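Local coordinates for arylesterase (Sulfolobus solfataricus, PDB 5L2P), which hydrolyses a broad range of aromatic esters and aryl dialkyl phosphates, with activity toward paraoxon, phenyl acetate and p-nitrophenyl caproate, at residues Glu29-Gln32 / Lys33-Leu37; Tyr198-Tyr202 / Phe203-Asn207; Pro209-Tyr212 / Gly213-Met216. All blocks are in the same frame, centred on the assembly; numbering follows the deposited sequence.

Contact 1: residues Glu29-Gln32 / Lys33-Leu37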
loop_
_atom_site.group_PDB
_atom_site.type_symbol
_atom_site.label_atom_id
_atom_site.label_comp_id
_atom_site.label_asym_id
_atom_site.label_seq_id
_atom_site.Cartn_x
_atom_site.Cartn_y
_atom_site.Cartn_z
ATOM N N GLU A 29 14.044 36.283 -5.364
ATOM C CA GLU A 29 15.064 35.843 -4.417
ATOM C C GLU A 29 14.858 34.385 -3.976
ATOM O O GLU A 29 15.825 33.670 -3.778
ATOM C CB GLU A 29 15.130 36.767 -3.206
ATOM C CG GLU A 29 15.419 38.206 -3.577
ATOM C CD GLU A 29 16.679 38.362 -4.423
ATOM O OE1 GLU A 29 17.759 37.915 -3.964
ATOM O OE2 GLU A 29 16.593 38.915 -5.549
ATOM N N ILE A 30 13.603 33.956 -3.852
ATOM C CA ILE A 30 13.286 32.548 -3.559
ATOM C C ILE A 30 13.711 31.636 -4.711
ATOM O O ILE A 30 14.301 30.577 -4.486
ATOM C CB ILE A 30 11.788 32.343 -3.216
ATOM C CG1 ILE A 30 11.481 33.034 -1.871
ATOM C CG2 ILE A 30 11.438 30.856 -3.124
ATOM C CD1 ILE A 30 10.021 33.279 -1.616
ATOM N N ARG A 31 13.432 32.073 -5.934
ATOM C CA ARG A 31 13.866 31.353 -7.134
ATOM C C ARG A 31 15.378 31.131 -7.093
ATOM O O ARG A 31 15.864 30.013 -7.226
ATOM C CB ARG A 31 13.443 32.114 -8.402
ATOM C CG ARG A 31 13.990 31.548 -9.709
ATOM C CD ARG A 31 13.523 32.368 -10.916
ATOM N NE ARG A 31 12.200 31.993 -11.413
ATOM C CZ ARG A 31 11.497 32.703 -12.295
ATOM N NH1 ARG A 31 11.965 33.854 -12.747
ATOM N NH2 ARG A 31 10.310 32.284 -12.715
ATOM N N GLN A 32 16.112 32.207 -6.882
ATOM C CA GLN A 32 17.570 32.163 -6.828
ATOM C C GLN A 32 18.072 31.325 -5.658
ATOM O O GLN A 32 19.019 30.557 -5.826
ATOM C CB GLN A 32 18.104 33.596 -6.733
ATOM C CG GLN A 32 19.618 33.736 -6.610
ATOM C CD GLN A 32 20.071 35.180 -6.693
ATOM O OE1 GLN A 32 19.384 36.020 -7.273
ATOM N NE2 GLN A 32 21.230 35.476 -6.118
ATOM N N LYS A 33 17.464 31.458 -4.482
ATOM C CA LYS A 33 17.945 30.721 -3.317
ATOM C C LYS A 33 17.753 29.196 -3.479
ATOM O O LYS A 33 18.606 28.423 -3.047
ATOM C CB LYS A 33 17.245 31.186 -2.053
ATOM C CG LYS A 33 18.074 31.036 -0.778
ATOM C CD LYS A 33 17.416 31.771 0.400
ATOM C CE LYS A 33 17.577 33.301 0.374
ATOM N NZ LYS A 33 18.860 33.748 1.000
ATOM N N VAL A 34 16.638 28.771 -4.097
ATOM C CA VAL A 34 16.414 27.382 -4.372
ATOM C C VAL A 34 17.350 26.892 -5.486
ATOM O O VAL A 34 17.869 25.774 -5.428
ATOM C CB VAL A 34 14.943 27.108 -4.759
ATOM C CG1 VAL A 34 14.757 25.646 -5.252
ATOM C CG2 VAL A 34 14.031 27.436 -3.571
ATOM N N ASN A 35 17.562 27.706 -6.515
ATOM C CA ASN A 35 18.482 27.342 -7.595
ATOM C C ASN A 35 19.890 27.055 -7.084
ATOM O O ASN A 35 20.520 26.117 -7.555
ATOM C CB ASN A 35 18.509 28.415 -8.673
ATOM C CG ASN A 35 17.261 28.400 -9.555
ATOM O OD1 ASN A 35 16.437 27.491 -9.486
ATOM N ND2 ASN A 35 17.133 29.396 -10.406
ATOM N N GLU A 36 20.365 27.857 -6.120
ATOM C CA GLU A 36 21.693 27.693 -5.508
ATOM C C GLU A 36 21.734 26.372 -4.736
ATOM O O GLU A 36 22.759 25.674 -4.753
ATOM C CB GLU A 36 22.000 28.827 -4.542
ATOM C CG GLU A 36 22.001 30.240 -5.133
ATOM C CD GLU A 36 23.302 30.675 -5.772
ATOM O OE1 GLU A 36 24.300 29.939 -5.626
ATOM O OE2 GLU A 36 23.296 31.749 -6.425
ATOM N N LEU A 37 20.635 26.042 -4.047
ATOM C CA LEU A 37 20.485 24.737 -3.335
ATOM C C LEU A 37 20.590 23.547 -4.283
ATOM O O LEU A 37 21.290 22.580 -3.993
ATOM C CB LEU A 37 19.132 24.644 -2.577
ATOM C CG LEU A 37 18.664 23.306 -1.956
ATOM C CD1 LEU A 37 19.698 22.758 -0.987
ATOM C CD2 LEU A 37 17.331 23.439 -1.198
#

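Contact 2: residues Tyr198-Tyr202 / Phe203-Asn207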
loop_
_atom_site.group_PDB
_atom_site.type_symbol
_atom_site.label_atom_id
_atom_site.label_comp_id
_atom_site.label_asym_id
_atom_site.label_seq_id
_atom_site.Cartn_x
_atom_site.Cartn_y
_atom_site.Cartn_z
ATOM N N TYR A 198 2.521 12.038 1.708
ATOM C CA TYR A 198 3.848 12.682 1.622
ATOM C C TYR A 198 3.791 14.050 0.963
ATOM O O TYR A 198 4.784 14.497 0.390
ATOM C CB TYR A 198 4.807 11.802 0.853
ATOM C CG TYR A 198 4.730 10.347 1.227
ATOM C CD1 TYR A 198 4.879 9.934 2.547
ATOM C CD2 TYR A 198 4.514 9.389 0.266
ATOM C CE1 TYR A 198 4.783 8.597 2.899
ATOM C CE2 TYR A 198 4.423 8.056 0.604
ATOM C CZ TYR A 198 4.548 7.663 1.921
ATOM O OH TYR A 198 4.508 6.330 2.293
ATOM N N ARG A 199 2.643 14.718 1.054
ATOM C CA ARG A 199 2.501 16.055 0.500
ATOM C C ARG A 199 2.957 17.119 1.500
ATOM O O ARG A 199 2.584 18.264 1.377
ATOM C CB ARG A 199 1.046 16.296 0.074
ATOM C CG ARG A 199 0.093 16.258 1.241
ATOM C CD ARG A 199 -1.339 16.558 0.837
ATOM N NE ARG A 199 -2.038 17.171 1.960
ATOM C CZ ARG A 199 -2.856 18.195 1.869
ATOM N NH1 ARG A 199 -3.123 18.730 0.677
ATOM N NH2 ARG A 199 -3.413 18.662 2.967
ATOM N N LYS A 200 3.668 16.732 2.556
ATOM C CA LYS A 200 4.077 17.705 3.557
ATOM C C LYS A 200 5.106 17.129 4.501
ATOM O O LYS A 200 4.793 16.219 5.241
ATOM C CB LYS A 200 2.856 18.201 4.327
ATOM C CG LYS A 200 2.764 19.711 4.411
ATOM C CD LYS A 200 2.725 20.419 3.053
ATOM C CE LYS A 200 1.306 20.861 2.695
ATOM N NZ LYS A 200 0.752 21.855 3.674
ATOM N N GLY A 201 6.323 17.667 4.476
ATOM C CA GLY A 201 7.411 17.193 5.342
ATOM C C GLY A 201 8.408 16.278 4.636
ATOM O O GLY A 201 9.077 15.476 5.247
ATOM N N TYR A 202 8.474 16.388 3.318
ATOM C CA TYR A 202 9.346 15.596 2.495
ATOM C C TYR A 202 9.771 16.421 1.291
ATOM O O TYR A 202 9.703 15.953 0.155
ATOM C CB TYR A 202 8.631 14.335 2.036
ATOM C CG TYR A 202 8.103 13.448 3.149
ATOM C CD1 TYR A 202 8.884 12.481 3.735
ATOM C CD2 TYR A 202 6.832 13.582 3.595
ATOM C CE1 TYR A 202 8.389 11.673 4.737
ATOM C CE2 TYR A 202 6.303 12.778 4.570
ATOM C CZ TYR A 202 7.087 11.813 5.136
ATOM O OH TYR A 202 6.583 10.986 6.138
ATOM N N PHE A 203 10.252 17.644 1.592
ATOM C CA PHE A 203 10.790 18.600 0.638
ATOM C C PHE A 203 9.754 19.140 -0.329
ATOM O O PHE A 203 9.472 20.343 -0.311
ATOM C CB PHE A 203 11.990 18.034 -0.110
ATOM C CG PHE A 203 12.565 19.009 -1.095
ATOM C CD1 PHE A 203 13.403 20.060 -0.675
ATOM C CD2 PHE A 203 12.216 18.936 -2.426
ATOM C CE1 PHE A 203 13.924 20.963 -1.585
ATOM C CE2 PHE A 203 12.729 19.853 -3.340
ATOM C CZ PHE A 203 13.591 20.856 -2.916
ATOM N N LEU A 204 9.216 18.277 -1.185
ATOM C CA LEU A 204 8.194 18.672 -2.158
ATOM C C LEU A 204 6.855 18.921 -1.479
ATOM O O LEU A 204 6.015 17.994 -1.418
ATOM C CB LEU A 204 7.983 17.570 -3.215
ATOM C CG LEU A 204 7.091 17.939 -4.387
ATOM C CD1 LEU A 204 7.619 19.216 -5.046
ATOM C CD2 LEU A 204 7.089 16.831 -5.429
ATOM N N ASP A 205 6.664 20.137 -0.972
ATOM C CA ASP A 205 5.453 20.470 -0.267
ATOM C C ASP A 205 4.343 20.951 -1.190
ATOM O O ASP A 205 4.455 21.983 -1.776
ATOM C CB ASP A 205 5.703 21.509 0.816
ATOM C CG ASP A 205 6.607 20.992 1.923
ATOM O OD1 ASP A 205 6.263 20.028 2.615
ATOM O OD2 ASP A 205 7.667 21.612 2.130
ATOM N N ILE A 206 3.237 20.205 -1.232
ATOM C CA ILE A 206 2.115 20.439 -2.139
ATOM C C ILE A 206 0.820 20.720 -1.376
ATOM O O ILE A 206 0.462 20.002 -0.478
ATOM C CB ILE A 206 1.897 19.190 -3.010
ATOM C CG1 ILE A 206 3.172 18.868 -3.783
ATOM C CG2 ILE A 206 0.729 19.381 -3.978
ATOM C CD1 ILE A 206 3.087 17.572 -4.574
ATOM N N ASN A 207 0.124 21.797 -1.717
ATOM C CA ASN A 207 -1.208 22.085 -1.176
ATOM C C ASN A 207 -2.274 21.567 -2.114
ATOM O O ASN A 207 -2.061 21.496 -3.330
ATOM C CB ASN A 207 -1.416 23.598 -0.953
ATOM C CG ASN A 207 -0.671 24.109 0.273
ATOM O OD1 ASN A 207 -0.722 23.488 1.349
ATOM N ND2 ASN A 207 0.037 25.244 0.125
#

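Contact 3: residues Pro209-Tyr212 / Gly213-Met216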
loop_
_atom_site.group_PDB
_atom_site.type_symbol
_atom_site.label_atom_id
_atom_site.label_comp_id
_atom_site.label_asym_id
_atom_site.label_seq_id
_atom_site.Cartn_x
_atom_site.Cartn_y
_atom_site.Cartn_z
ATOM N N PRO A 209 -6.605 21.665 -3.243
ATOM C CA PRO A 209 -6.608 20.853 -4.464
ATOM C C PRO A 209 -5.606 21.279 -5.541
ATOM O O PRO A 209 -5.085 20.417 -6.262
ATOM C CB PRO A 209 -8.054 21.003 -4.989
ATOM C CG PRO A 209 -8.463 22.335 -4.508
ATOM C CD PRO A 209 -7.781 22.549 -3.172
ATOM N N VAL A 210 -5.347 22.575 -5.671
ATOM C CA VAL A 210 -4.425 23.045 -6.716
ATOM C C VAL A 210 -3.231 23.746 -6.046
ATOM O O VAL A 210 -3.396 24.785 -5.411
ATOM C CB VAL A 210 -5.116 24.031 -7.689
ATOM C CG1 VAL A 210 -4.226 24.316 -8.875
ATOM C CG2 VAL A 210 -6.437 23.476 -8.194
ATOM N N ASP A 211 -2.020 23.209 -6.192
ATOM C CA ASP A 211 -0.871 23.810 -5.525
ATOM C C ASP A 211 -0.341 25.041 -6.273
ATOM O O ASP A 211 -0.760 25.361 -7.402
ATOM C CB ASP A 211 0.252 22.815 -5.248
ATOM C CG ASP A 211 1.073 22.495 -6.478
ATOM O OD1 ASP A 211 0.478 22.248 -7.549
ATOM O OD2 ASP A 211 2.317 22.520 -6.372
ATOM N N TYR A 212 0.571 25.729 -5.580
ATOM C CA TYR A 212 1.112 27.003 -6.005
ATOM C C TYR A 212 1.779 26.912 -7.366
ATOM O O TYR A 212 1.595 27.807 -8.197
ATOM C CB TYR A 212 2.121 27.492 -4.967
ATOM C CG TYR A 212 2.750 28.815 -5.272
ATOM C CD1 TYR A 212 1.959 29.931 -5.494
ATOM C CD2 TYR A 212 4.143 28.962 -5.326
ATOM C CE1 TYR A 212 2.527 31.170 -5.772
ATOM C CE2 TYR A 212 4.727 30.205 -5.586
ATOM C CZ TYR A 212 3.913 31.303 -5.825
ATOM O OH TYR A 212 4.451 32.554 -6.099
ATOM N N GLY A 213 2.552 25.852 -7.590
ATOM C CA GLY A 213 3.298 25.730 -8.829
ATOM C C GLY A 213 2.413 25.586 -10.044
ATOM O O GLY A 213 2.683 26.168 -11.075
ATOM N N VAL A 214 1.344 24.797 -9.916
ATOM C CA VAL A 214 0.382 24.594 -10.996
ATOM C C VAL A 214 -0.370 25.895 -11.298
ATOM O O VAL A 214 -0.507 26.249 -12.434
ATOM C CB VAL A 214 -0.619 23.453 -10.639
ATOM C CG1 VAL A 214 -1.717 23.300 -11.692
ATOM C CG2 VAL A 214 0.117 22.131 -10.494
ATOM N N LYS A 215 -0.851 26.596 -10.281
ATOM C CA LYS A 215 -1.557 27.875 -10.467
ATOM C C LYS A 215 -0.726 28.909 -11.230
ATOM O O LYS A 215 -1.267 29.704 -11.995
ATOM C CB LYS A 215 -1.935 28.493 -9.124
ATOM C CG LYS A 215 -3.119 27.854 -8.434
ATOM C CD LYS A 215 -3.366 28.542 -7.100
ATOM C CE LYS A 215 -4.514 27.891 -6.325
ATOM N NZ LYS A 215 -5.849 28.381 -6.786
ATOM N N MET A 216 0.583 28.901 -11.002
ATOM C CA MET A 216 1.501 29.829 -11.670
ATOM C C MET A 216 1.747 29.443 -13.122
ATOM O O MET A 216 1.915 30.301 -13.967
ATOM C CB MET A 216 2.827 29.859 -10.927
ATOM C CG MET A 216 2.675 30.339 -9.505
ATOM S SD MET A 216 3.137 32.065 -9.379
ATOM C CE MET A 216 4.916 31.882 -9.200
#

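Contact 1: residues Glu29-Gln32 / Lys33-Leu37
R31 swings CG away from its backbone N (chi1 173°) while N35, one helical turn on, keeps CG beside its own N (chi1 -75°), and the two side chains come to lie alongside each other, pointing the same way. The meeting is between aliphatic and amide atoms, R31 CG standing 3.9 Å from N35 ND2, with the guanidinium and amide planes only 5° apart. Within helix 27-39, the backbone N of N35 donates to R31 O at 3.0 Å, and V34 N binds I30 O at the same length. The I30 and V34 side chains, both buried, touch through their CG2 methyls at 4.3 Å; I30 also packs on F22 and Y25, and V34 on L88. On the exposed side Q32 and E36 run side by side, E36 OE2 4.2 Å from Q32 CG. E29 OE1 and K33 NZ stay 6.6 Å apart, so any attraction between the two charges is probably weak. R31 NH1 forms a salt bridge with E119 farther along the chain, while R31 NE bonds to I87 O and N35 OD1 accepts from G89 N, tying the helix to the loop just beyond the H82-G83-G84 oxyanion-hole motif, itself assigned by similarity.

Contact 2: residues Tyr198-Tyr202 / Phe203-Asn207
The chain folds back on itself between R199 and I206, whose CA atoms lie 5.1 Å apart, and a weak backbone bond from I206 N to R199 O (3.3 Å) joins the two arms. Inside this loop the carboxylate of D205 reaches across to the opposite arm: OD1 accepts from G201 N at 3.0 Å, met nearly end-on along its C-O bond. With CG of D205 beside its own backbone N (chi1 -65°), OD1 also comes close to K200 CA, and the K200 chain crosses the aspartate at about a right angle, CD 3.6 Å from D205 OD1. K200 bends onward at each of its outer torsions, and its NZ donates to N207 OD1 at 3.2 Å, from somewhat outside the amide plane. At the turn itself, L204 N binds Y202 O at 2.7 Å around F203, and L204 is the centre of an inverse gamma turn closed by a weak bond from D205 N to F203 O. This tight reversal belongs to the long excursion between strands 178-182 and 242-248 of the alpha/beta hydrolase fold, a region that contributes to the cap in related enzymes. It sends L204 inward, its side chain about 4 Å from those of H281 and D251, the inferred histidine and acid of the catalytic triad. Y15 OH bonds to both F203 N and D205 OD2, so a residue of helix 5-17 fixes the turn and the second carboxylate oxygen together. Neighbouring subunits also reach the loop: R199 NH2 makes a salt bridge with E266 of the third subunit, and Y202 packs against M1 of the second subunit.

Contact 3: residues Pro209-Tyr212 / Gly213-Met216
Side chains on the first turn of helix 212-217 pack here against one another and against the residues leading into it, partly buried, with Y212 and M216 resting on F27 of helix 27-39. Y212 and M216, one turn apart, form a Met-aromatic pair: M216 CG stands over one face of the tyrosine ring as a CH-pi contact, 4.0 Å from the centroid. SD follows obliquely at 4.3 Å from that centroid, and the bend of the methionine at chi2 and chi3 carries CE to 3.6 Å from Y212 CZ. The turn is begun by D211 at the N-cap, whose O accepts from K215 N at 3.1 Å, nearly in line with its C=O bond; M216 N then binds Y212 O at 3.2 Å. In the alpha/beta hydrolase scaffold this helix lies in the insertion that follows strand 178-182. V210, just before the cap, lays CG1 on V214 CG1 at 3.9 Å and on K215 CG at 3.7 Å, making the lysine's aliphatic stem part of an apolar patch. K215 NZ makes a long, weak ion pair with E235 of the third subunit, while V214 packs on F229.

All three contacts are partly buried and about 18 Å from the centre of the chain. Contact 1 sits on helix 27-39, whereas contacts 2 and 3 follow one another in the insertion between strands 178-182 and 242-248. They join through packing of I206 CG2 on D211 CB, and contact 1 meets contact 2 where L37 CD2 reaches F203 CE1. Contact 1 is regular helix, with R31 and N35 tying it to the 87-89 loop and to E119; contact 2 has no helix or strand and mixes backbone and side-chain hydrogen bonds beside the inferred triad; contact 3 adds sulfur, ring and aliphatic packing to the first backbone bonds of a helix. Other subunits touch contacts 2 and 3 but not contact 1.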